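Local structure of ATP-dependent protease (Xanthomonas campestris pv. campestris, 7CAY) at residues 7-12 against 33-38; 11-16 against 21-26. The protein probably binds protein substrates in the manner of the N-terminal substrate-binding domain of Lon peptidases. All coordinates share one frame; numbering follows the deposited sequence.

Contact 1: residues 7-12 against 33-38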
loop_
_atom_site.group_PDB
_atom_site.type_symbol
_atom_site.label_atom_id
_atom_site.label_comp_id
_atom_site.label_asym_id
_atom_site.label_seq_id
_atom_site.Cartn_x
_atom_site.Cartn_y
_atom_site.Cartn_z
ATOM N N SER A 7 7.035 7.465 14.052
ATOM C CA SER A 7 6.007 6.567 14.565
ATOM C C SER A 7 4.732 6.759 13.753
ATOM O O SER A 7 4.219 7.878 13.648
ATOM C CB SER A 7 5.754 6.833 16.047
ATOM N N LEU A 8 4.223 5.672 13.174
ATOM C CA LEU A 8 3.066 5.734 12.294
ATOM C C LEU A 8 2.042 4.691 12.727
ATOM O O LEU A 8 2.400 3.518 12.929
ATOM C CB LEU A 8 3.480 5.502 10.834
ATOM C CG LEU A 8 2.417 5.706 9.753
ATOM C CD1 LEU A 8 2.087 7.184 9.590
ATOM C CD2 LEU A 8 2.875 5.107 8.432
ATOM N N PRO A 9 0.774 5.068 12.889
ATOM C CA PRO A 9 -0.257 4.072 13.204
ATOM C C PRO A 9 -0.502 3.147 12.022
ATOM O O PRO A 9 -0.602 3.587 10.874
ATOM C CB PRO A 9 -1.497 4.922 13.513
ATOM C CG PRO A 9 -0.971 6.307 13.769
ATOM C CD PRO A 9 0.239 6.440 12.902
ATOM N N LEU A 10 -0.612 1.854 12.313
ATOM C CA LEU A 10 -0.722 0.826 11.287
ATOM C C LEU A 10 -2.103 0.187 11.332
ATOM O O LEU A 10 -2.568 -0.228 12.399
ATOM C CB LEU A 10 0.360 -0.241 11.468
ATOM C CG LEU A 10 1.796 0.269 11.619
ATOM C CD1 LEU A 10 2.777 -0.894 11.660
ATOM C CD2 LEU A 10 2.153 1.242 10.509
ATOM N N PHE A 11 -2.754 0.108 10.168
ATOM C CA PHE A 11 -4.052 -0.539 10.017
ATOM C C PHE A 11 -3.875 -1.912 9.392
ATOM O O PHE A 11 -3.242 -2.029 8.333
ATOM C CB PHE A 11 -4.984 0.308 9.156
ATOM C CG PHE A 11 -5.715 1.373 9.923
ATOM C CD1 PHE A 11 -5.028 2.234 10.761
ATOM C CD2 PHE A 11 -7.089 1.517 9.801
ATOM C CE1 PHE A 11 -5.695 3.215 11.469
ATOM C CE2 PHE A 11 -7.762 2.502 10.505
ATOM C CZ PHE A 11 -7.064 3.350 11.340
ATOM N N PRO A 12 -4.411 -2.959 10.010
ATOM C CA PRO A 12 -4.174 -4.319 9.510
ATOM C C PRO A 12 -5.155 -4.748 8.428
ATOM O O PRO A 12 -6.370 -4.760 8.653
ATOM C CB PRO A 12 -4.337 -5.171 10.772
ATOM C CG PRO A 12 -5.357 -4.421 11.579
ATOM C CD PRO A 12 -5.146 -2.952 11.287
ATOM N N LEU A 33 -12.221 4.101 14.643
ATOM C CA LEU A 33 -12.951 5.332 14.357
ATOM C C LEU A 33 -12.336 6.521 15.086
ATOM O O LEU A 33 -12.219 7.612 14.516
ATOM C CB LEU A 33 -14.424 5.170 14.733
ATOM C CG LEU A 33 -15.321 6.380 14.464
ATOM C CD1 LEU A 33 -15.341 6.709 12.978
ATOM C CD2 LEU A 33 -16.730 6.139 14.985
ATOM N N ASP A 34 -11.936 6.331 16.345
ATOM C CA ASP A 34 -11.343 7.426 17.106
ATOM C C ASP A 34 -9.978 7.821 16.556
ATOM O O ASP A 34 -9.585 8.990 16.659
ATOM C CB ASP A 34 -11.231 7.040 18.582
ATOM N N LEU A 35 -9.244 6.872 15.969
ATOM C CA LEU A 35 -7.941 7.194 15.398
ATOM C C LEU A 35 -8.085 8.042 14.139
ATOM O O LEU A 35 -7.323 8.995 13.938
ATOM C CB LEU A 35 -7.166 5.907 15.106
ATOM C CG LEU A 35 -5.694 6.003 14.677
ATOM C CD1 LEU A 35 -5.549 6.202 13.171
ATOM C CD2 LEU A 35 -4.972 7.110 15.441
ATOM N N VAL A 36 -9.048 7.707 13.277
ATOM C CA VAL A 36 -9.251 8.477 12.053
ATOM C C VAL A 36 -9.695 9.896 12.382
ATOM O O VAL A 36 -9.271 10.863 11.736
ATOM C CB VAL A 36 -10.260 7.765 11.132
ATOM C CG1 VAL A 36 -10.529 8.600 9.890
ATOM C CG2 VAL A 36 -9.744 6.391 10.745
ATOM N N ARG A 37 -10.554 10.046 13.395
ATOM C CA ARG A 37 -10.961 11.381 13.823
ATOM C C ARG A 37 -9.780 12.161 14.389
ATOM O O ARG A 37 -9.665 13.374 14.172
ATOM C CB ARG A 37 -12.085 11.281 14.855
ATOM N N ASP A 38 -8.890 11.479 15.115
ATOM C CA ASP A 38 -7.698 12.141 15.636
ATOM C C ASP A 38 -6.723 12.483 14.517
ATOM O O ASP A 38 -6.181 13.594 14.475
ATOM C CB ASP A 38 -7.026 11.256 16.687
#
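The backbone of Phe11 is hydrogen-bonded to Gly47 and Cys49 of the parallel neighbouring strand, and its ring reaches out to Leu35 and Val36 on helix 30-42. Those sheet bonds fix the backbone from which the ring projects. The helix has its own polar framework: Asp38 N donates to Asp34 O at 3.0 Å. Between the two segments the contact is made by carbon atoms alone.

Leu35 is the central residue on the helix. It points toward the strand, and with CG anti to the backbone N (chi1 -172°) it brings CD1 to the Phe11 ring. This methyl meets Phe11 at the ring edge, near the ring plane, 3.4 Å from CE1 and 3.7 Å from CZ. The two side chains slide past each other in opposite directions. The same methyl also lies 4.3 Å from Pro9 CB, so Leu35 spans two residues on one side of the strand. Val36 adds a lighter touch. Its CG2 is 4.1 Å from Phe11 CZ and approaches the ring obliquely, with the two side chains crossing at about a right angle.

The axes of segments 7-12 and 33-38 approach to 11.1 Å, with their directions 140° apart. Pro9 and Phe11 both face the helix. Leu10 points away from it, and both Leu8 and Leu10 touch Phe93 on strand 83-100. Tyr32, on the same helix, also meets the Phe11 ring, and Phe46 stacks on it from the loop before strand 47-51.

The contact is small, at 151 Å² of buried surface. Made of methyls, a proline ring carbon and an aromatic ring, it has no directional bonds and rests on dispersion and the exclusion of water.

Contact 2: residues 11-16 against 21-26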
loop_
_atom_site.group_PDB
_atom_site.type_symbol
_atom_site.label_atom_id
_atom_site.label_comp_id
_atom_site.label_asym_id
_atom_site.label_seq_id
_atom_site.Cartn_x
_atom_site.Cartn_y
_atom_site.Cartn_z
ATOM N N PHE A 11 -2.754 0.108 10.168
ATOM C CA PHE A 11 -4.052 -0.539 10.017
ATOM C C PHE A 11 -3.875 -1.912 9.392
ATOM O O PHE A 11 -3.242 -2.029 8.333
ATOM C CB PHE A 11 -4.984 0.308 9.156
ATOM C CG PHE A 11 -5.715 1.373 9.923
ATOM C CD1 PHE A 11 -5.028 2.234 10.761
ATOM C CD2 PHE A 11 -7.089 1.517 9.801
ATOM C CE1 PHE A 11 -5.695 3.215 11.469
ATOM C CE2 PHE A 11 -7.762 2.502 10.505
ATOM C CZ PHE A 11 -7.064 3.350 11.340
ATOM N N PRO A 12 -4.411 -2.959 10.010
ATOM C CA PRO A 12 -4.174 -4.319 9.510
ATOM C C PRO A 12 -5.155 -4.748 8.428
ATOM O O PRO A 12 -6.370 -4.760 8.653
ATOM C CB PRO A 12 -4.337 -5.171 10.772
ATOM C CG PRO A 12 -5.357 -4.421 11.579
ATOM C CD PRO A 12 -5.146 -2.952 11.287
ATOM N N LEU A 13 -4.640 -5.118 7.256
ATOM C CA LEU A 13 -5.467 -5.588 6.155
ATOM C C LEU A 13 -4.973 -6.943 5.672
ATOM O O LEU A 13 -3.777 -7.241 5.722
ATOM C CB LEU A 13 -5.475 -4.599 4.979
ATOM C CG LEU A 13 -5.990 -3.176 5.209
ATOM C CD1 LEU A 13 -6.339 -2.550 3.880
ATOM C CD2 LEU A 13 -7.190 -3.141 6.135
ATOM N N HIS A 14 -5.909 -7.762 5.190
ATOM C CA HIS A 14 -5.599 -9.078 4.644
ATOM C C HIS A 14 -5.109 -9.018 3.206
ATOM O O HIS A 14 -5.126 -10.039 2.507
ATOM C CB HIS A 14 -6.823 -9.990 4.744
ATOM C CG HIS A 14 -7.155 -10.399 6.145
ATOM N ND1 HIS A 14 -6.548 -11.467 6.770
ATOM C CD2 HIS A 14 -8.025 -9.882 7.043
ATOM C CE1 HIS A 14 -7.036 -11.593 7.991
ATOM N NE2 HIS A 14 -7.932 -10.643 8.183
ATOM N N SER A 15 -4.674 -7.845 2.759
ATOM C CA SER A 15 -4.163 -7.655 1.411
ATOM C C SER A 15 -3.278 -6.420 1.415
ATOM O O SER A 15 -3.611 -5.421 2.056
ATOM C CB SER A 15 -5.298 -7.497 0.399
ATOM O OG SER A 15 -6.144 -6.423 0.771
ATOM N N VAL A 16 -2.151 -6.494 0.709
ATOM C CA VAL A 16 -1.254 -5.349 0.669
ATOM C C VAL A 16 -1.878 -4.244 -0.177
ATOM O O VAL A 16 -2.673 -4.496 -1.098
ATOM C CB VAL A 16 0.136 -5.743 0.131
ATOM C CG1 VAL A 16 0.530 -7.124 0.638
ATOM C CG2 VAL A 16 0.175 -5.686 -1.387
ATOM N N ALA A 21 -2.519 2.666 -5.890
ATOM C CA ALA A 21 -3.759 1.910 -5.921
ATOM C C ALA A 21 -4.727 2.426 -4.861
ATOM O O ALA A 21 -4.342 3.102 -3.902
ATOM C CB ALA A 21 -3.490 0.421 -5.709
ATOM N N THR A 22 -6.002 2.095 -5.046
ATOM C CA THR A 22 -7.071 2.587 -4.190
ATOM C C THR A 22 -7.851 1.429 -3.586
ATOM O O THR A 22 -8.044 0.387 -4.220
ATOM C CB THR A 22 -8.042 3.485 -4.958
ATOM O OG1 THR A 22 -8.908 2.669 -5.753
ATOM C CG2 THR A 22 -7.284 4.430 -5.864
ATOM N N ILE A 23 -8.306 1.631 -2.350
ATOM C CA ILE A 23 -9.163 0.679 -1.655
ATOM C C ILE A 23 -10.186 1.448 -0.834
ATOM O O ILE A 23 -9.957 2.590 -0.422
ATOM C CB ILE A 23 -8.374 -0.277 -0.737
ATOM C CG1 ILE A 23 -7.568 0.524 0.287
ATOM C CG2 ILE A 23 -7.487 -1.210 -1.549
ATOM C CD1 ILE A 23 -6.710 -0.321 1.182
ATOM N N GLY A 24 -11.329 0.800 -0.598
ATOM C CA GLY A 24 -12.359 1.340 0.254
ATOM C C GLY A 24 -12.405 0.562 1.553
ATOM O O GLY A 24 -12.618 -0.652 1.553
ATOM N N LEU A 25 -12.202 1.270 2.660
ATOM C CA LEU A 25 -12.089 0.666 3.981
ATOM C C LEU A 25 -13.294 1.063 4.820
ATOM O O LEU A 25 -13.515 2.254 5.067
ATOM C CB LEU A 25 -10.794 1.097 4.667
ATOM C CG LEU A 25 -10.630 0.627 6.117
ATOM C CD1 LEU A 25 -10.714 -0.888 6.197
ATOM C CD2 LEU A 25 -9.321 1.131 6.700
ATOM N N ARG A 26 -14.069 0.068 5.254
ATOM C CA ARG A 26 -15.189 0.301 6.164
ATOM C C ARG A 26 -14.655 0.336 7.590
ATOM O O ARG A 26 -14.192 -0.683 8.112
ATOM C CB ARG A 26 -16.251 -0.784 6.000
ATOM C CG ARG A 26 -16.684 -1.017 4.560
ATOM C CD ARG A 26 -17.895 -1.933 4.470
ATOM N NE ARG A 26 -19.132 -1.186 4.245
ATOM C CZ ARG A 26 -20.076 -0.990 5.162
ATOM N NH1 ARG A 26 -19.940 -1.496 6.381
ATOM N NH2 ARG A 26 -21.164 -0.293 4.855
#
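Leu25 and Leu13 have the most surface buried here, 57 and 56 Å², and Ile23 comes next. All three turn their side chains into the space between the two strands. Leu25 divides its branches. CD1 lies 4.2 Å from Leu13 CD2, while CD2 lies 3.8 Å from Phe11 CD2 and approaches that ring obliquely. Its CG is placed opposite the backbone N (chi1 175°), which carries the fork across to both partners.

Leu13 also uses both its methyls. CD2 goes to Leu25, and CD1 meets Ile23 CD1 at 3.5 Å, tip to tip.

Strands 6-13 and 22-27 belong to one mixed sheet but are not paired with each other. Strand 22-27 pairs with strand 83-100, and strand 6-13 with strands 47-51 and 106-112. The axes of 11-13 and 22-26 come within 10.7 Å at 112°, and the two meet through side chains alone. This suits the PUA-like fold to which the Lon substrate-binding domain is assigned.

Ile23 holds CG1 between its backbone N and carbonyl carbon (chi1 57°), and the extended chain beyond it ends at Leu13. Leu87 on strand 83-100 touches both Ile23 and Leu25. Val48 on strand 47-51 packs against Leu13.

Overall arrangement
Both contacts start from strand 6-13, and their centres are 13 Å apart. They share Phe11, whose ring meets helix 30-42 in contact 1 and strand 22-27 in contact 2. Along the chain the order is strand 6-13, strand 22-27, then helix 30-42, so the two partner elements follow one another directly. Contact 2 lies nearer the centre of the chain, about 8 Å from it, against about 15 Å for contact 1. Both reach the same sheet. Through Phe11, the opening strand of the Lon substrate-binding family region packs against both the strand and the helix that follow it.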